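Side-chain contacts in sugar isomerase (Sinorhizobium meliloti, PDB 3QC0), which binds zinc in a TIM barrel of the xylose isomerase-like family and probably acts as a sugar isomerase: residues E166-G169 with P170-V174; R119-V122 with E123-A127. One frame throughout, in Å; residues are numbered along the deposited sequence.

Contact 1: E166-G169 with P170-V174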
loop_
_atom_site.group_PDB
_atom_site.type_symbol
_atom_site.label_atom_id
_atom_site.label_comp_id
_atom_site.label_asym_id
_atom_site.label_seq_id
_atom_site.Cartn_x
_atom_site.Cartn_y
_atom_site.Cartn_z
ATOM N N GLU A 166 3.480 1.113 22.081
ATOM C CA GLU A 166 4.560 1.043 23.086
ATOM C C GLU A 166 4.910 2.400 23.656
ATOM O O GLU A 166 5.259 2.512 24.865
ATOM C CB GLU A 166 5.807 0.403 22.482
ATOM C CG GLU A 166 5.657 -1.056 22.238
ATOM C CD GLU A 166 7.001 -1.755 22.090
ATOM O OE1 GLU A 166 7.739 -1.479 21.116
ATOM O OE2 GLU A 166 7.326 -2.580 22.966
ATOM N N THR A 167 4.854 3.442 22.844
ATOM C CA THR A 167 5.200 4.810 23.247
ATOM C C THR A 167 4.161 5.374 24.221
ATOM O O THR A 167 4.492 6.065 25.213
ATOM C CB THR A 167 5.292 5.741 22.040
ATOM O OG1 THR A 167 6.365 5.329 21.167
ATOM C CG2 THR A 167 5.526 7.203 22.465
ATOM N N LEU A 168 2.904 5.034 23.963
ATOM C CA LEU A 168 1.809 5.682 24.679
ATOM C C LEU A 168 1.383 4.954 25.899
ATOM O O LEU A 168 0.765 5.561 26.792
ATOM C CB LEU A 168 0.615 5.805 23.751
ATOM C CG LEU A 168 0.844 6.806 22.641
ATOM C CD1 LEU A 168 -0.451 6.863 21.878
ATOM C CD2 LEU A 168 1.301 8.205 23.157
ATOM N N GLY A 169 1.571 3.643 25.912
ATOM C CA GLY A 169 1.310 2.853 27.081
ATOM C C GLY A 169 -0.089 2.291 27.193
ATOM O O GLY A 169 -0.751 2.014 26.218
ATOM N N PRO A 170 -0.573 2.113 28.424
ATOM C CA PRO A 170 -1.780 1.290 28.587
ATOM C C PRO A 170 -3.035 1.968 28.067
ATOM O O PRO A 170 -3.079 3.214 28.032
ATOM C CB PRO A 170 -1.913 1.142 30.132
ATOM C CG PRO A 170 -0.981 2.205 30.719
ATOM C CD PRO A 170 0.129 2.339 29.703
ATOM N N GLY A 171 -3.979 1.162 27.581
ATOM C CA GLY A 171 -5.258 1.702 27.060
ATOM C C GLY A 171 -5.371 1.847 25.560
ATOM O O GLY A 171 -6.444 2.200 25.046
ATOM N N VAL A 172 -4.253 1.538 24.896
ATOM C CA VAL A 172 -4.218 1.626 23.446
ATOM C C VAL A 172 -3.655 0.320 22.884
ATOM O O VAL A 172 -2.638 -0.221 23.340
ATOM C CB VAL A 172 -3.532 2.930 22.934
ATOM C CG1 VAL A 172 -2.052 3.019 23.327
ATOM C CG2 VAL A 172 -3.711 3.079 21.389
ATOM N N GLY A 173 -4.376 -0.205 21.890
ATOM C CA GLY A 173 -3.991 -1.426 21.203
ATOM C C GLY A 173 -4.202 -1.261 19.716
ATOM O O GLY A 173 -4.229 -0.134 19.222
ATOM N N VAL A 174 -4.394 -2.387 19.039
ATOM C CA VAL A 174 -4.531 -2.392 17.579
ATOM C C VAL A 174 -5.770 -3.146 17.105
ATOM O O VAL A 174 -6.176 -4.141 17.705
ATOM C CB VAL A 174 -3.230 -2.957 16.881
ATOM C CG1 VAL A 174 -2.024 -2.048 17.148
ATOM C CG2 VAL A 174 -2.945 -4.438 17.266
HETATM O O HOH W 1 -0.231 -0.573 24.542
#

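Contact 2: R119-V122 with E123-A127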
loop_
_atom_site.group_PDB
_atom_site.type_symbol
_atom_site.label_atom_id
_atom_site.label_comp_id
_atom_site.label_asym_id
_atom_site.label_seq_id
_atom_site.Cartn_x
_atom_site.Cartn_y
_atom_site.Cartn_z
ATOM N N ARG A 119 3.627 12.390 13.954
ATOM C CA ARG A 119 3.779 12.931 15.312
ATOM C C ARG A 119 2.442 13.478 15.832
ATOM O O ARG A 119 2.108 13.319 17.016
ATOM C CB ARG A 119 4.841 14.015 15.389
ATOM C CG ARG A 119 6.240 13.476 15.211
ATOM C CD ARG A 119 7.306 14.503 15.569
ATOM N NE ARG A 119 7.241 15.712 14.744
ATOM C CZ ARG A 119 7.882 15.876 13.583
ATOM N NH1 ARG A 119 8.614 14.910 13.061
ATOM N NH2 ARG A 119 7.771 17.027 12.939
HETATM N N MSE A 120 1.680 14.145 14.988
HETATM C CA MSE A 120 0.340 14.679 15.392
HETATM C C MSE A 120 -0.603 13.574 15.754
HETATM O O MSE A 120 -1.410 13.730 16.656
HETATM C CB MSE A 120 -0.266 15.524 14.296
HETATM C CG MSE A 120 0.489 16.789 13.947
HETATM SE SE MSE A 120 -0.219 17.670 12.409
HETATM C CE MSE A 120 1.020 19.130 12.279
ATOM N N VAL A 121 -0.516 12.433 15.082
ATOM C CA VAL A 121 -1.284 11.229 15.464
ATOM C C VAL A 121 -0.939 10.747 16.857
ATOM O O VAL A 121 -1.798 10.548 17.689
ATOM C CB VAL A 121 -1.124 10.086 14.413
ATOM C CG1 VAL A 121 -1.785 8.814 14.896
ATOM C CG2 VAL A 121 -1.722 10.549 13.029
ATOM N N VAL A 122 0.366 10.613 17.108
ATOM C CA VAL A 122 0.799 10.146 18.434
ATOM C C VAL A 122 0.317 11.134 19.524
ATOM O O VAL A 122 -0.239 10.731 20.551
ATOM C CB VAL A 122 2.299 9.926 18.494
ATOM C CG1 VAL A 122 2.741 9.506 19.899
ATOM C CG2 VAL A 122 2.690 8.873 17.426
ATOM N N GLU A 123 0.533 12.417 19.299
ATOM C CA GLU A 123 0.132 13.434 20.246
ATOM C C GLU A 123 -1.384 13.470 20.440
ATOM O O GLU A 123 -1.880 13.652 21.556
ATOM C CB GLU A 123 0.603 14.800 19.777
ATOM C CG GLU A 123 2.083 15.030 19.817
ATOM C CD GLU A 123 2.490 16.361 19.104
ATOM O OE1 GLU A 123 1.627 17.099 18.547
ATOM O OE2 GLU A 123 3.685 16.651 19.095
ATOM N N GLY A 124 -2.117 13.240 19.369
ATOM C CA GLY A 124 -3.571 13.257 19.425
ATOM C C GLY A 124 -4.100 12.091 20.237
ATOM O O GLY A 124 -5.009 12.242 21.092
ATOM N N ILE A 125 -3.569 10.887 19.977
ATOM C CA ILE A 125 -3.929 9.689 20.775
ATOM C C ILE A 125 -3.597 9.905 22.234
ATOM O O ILE A 125 -4.429 9.633 23.105
ATOM C CB ILE A 125 -3.345 8.393 20.232
ATOM C CG1 ILE A 125 -3.805 8.199 18.765
ATOM C CG2 ILE A 125 -3.762 7.211 21.083
ATOM C CD1 ILE A 125 -3.056 7.026 18.042
ATOM N N ALA A 126 -2.425 10.462 22.497
ATOM C CA ALA A 126 -2.032 10.743 23.871
ATOM C C ALA A 126 -3.001 11.700 24.569
ATOM O O ALA A 126 -3.289 11.530 25.761
ATOM C CB ALA A 126 -0.657 11.321 23.916
ATOM N N ALA A 127 -3.533 12.658 23.812
ATOM C CA ALA A 127 -4.461 13.651 24.344
ATOM C C ALA A 127 -5.819 13.031 24.683
ATOM O O ALA A 127 -6.487 13.457 25.644
ATOM C CB ALA A 127 -4.644 14.849 23.368
#

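Contact 1: E166-G169 with P170-V174
Leu168 and Val172 meet across the alpha-to-beta turn of a TIM-barrel beta-alpha-beta unit, where helix 158-168 ends and strand 172-177 begins. In the conformer of Val172 described here, one of two, their touch is a single apolar approach, Leu168 CB to Val172 CG1 at 3.9 Å, tentative for that reason. Val172 CG1 then sits between its own backbone N and carbonyl carbon (chi1 63°), a rotation that sets the methyl against the last helical residue and within 3.3 Å of Gly169 O. A water lies 3.1 Å from Gly169 O and 2.7 Å from Val172 O, placed to donate to either carbonyl, though other acceptors compete for its protons.

The chain reverses here: Gly169 leaves the helix with positive phi (91°), its backbone angles being ones at which a CB would press on the carbonyl O of Leu168, and a type II beta turn then runs from Gly169 to Val172. The Pro170 ring continues the turn on the exposed side and lies against Arg133 of helix 114-135. Further out, Val172 rests on Leu139 and Ile141 of strand 139-141, and the backbones of Gly171 and Gly173 are both hydrogen-bonded to that of Leu139.

Contact 2: R119-V122 with E123-A127
Helix 114-135, the outer helix of a TIM-barrel beta-alpha-beta unit, carries this contact as consecutive i to i+4 alpha-helical hydrogen bonds in which residues 119-122 accept from residues 123-126. Ile125 N donates to Val121 O almost straight, with an N-H...O angle of 175°, whereas Gly124 N reaches Met120 O, at 2.8 Å, on a more bent path of 143°. Glu123 N to Arg119 O and Ala126 N to Val122 O complete the set of four.

Side chains add to these bonds on two faces. On the buried face Val121 and Ile125 run alongside each other in the same direction, and Val121 CG1 meets Ile125 CD1 at 3.8 Å. With CG1 anti to its carbonyl carbon (chi1 -57°), Ile125 folds back along the preceding turn, CG1 being 3.3 Å from Val121 O. Val121 also reaches beyond the helix, to Ala104 and Cys154.

On the exposed face Glu123 CG passes 3.3 Å from Arg119 O, and the chain extends on from there. Its carboxylate makes no salt bridge with Arg119, since Arg119 NE and Glu123 OE2 are 5.7 Å apart; any attraction is probably weak at that separation. Arg119 NE is hydrogen-bonded to a tetraethylene glycol, probably from the crystallisation liquor. Met120, present as selenomethionine, turns to another side, toward Pro71 and Arg78. With Ile125 on Leu139 and Ile141 of strand 139-141, Val122 and Ala126 on helix 158-168, and Arg119 and Glu123 exposed, the helix is amphipathic, as expected of an outer helix of a TIM barrel.

In the fold
The two contacts belong to consecutive beta-alpha-beta units that share strand 139-141: contact 2 lies within the helix leading into it, contact 1 at the turn after the next helix. Contact 1 is a surface contact and contact 2 partly buried, with centres 12 Å apart. They touch chiefly through Leu168, whose CD1 packs 3.4 Å from Ile125 CG2 and whose CD2 lies 3.8 Å from Val122 CG1, so adjacent outer helices meet by apolar side chains. The chemistry differs accordingly: consecutive alpha-helical hydrogen bonds hold contact 2, whereas contact 1 has no direct hydrogen bond across its segments, but a type II turn entered at Gly169 and a tentative Leu168-Val172 contact.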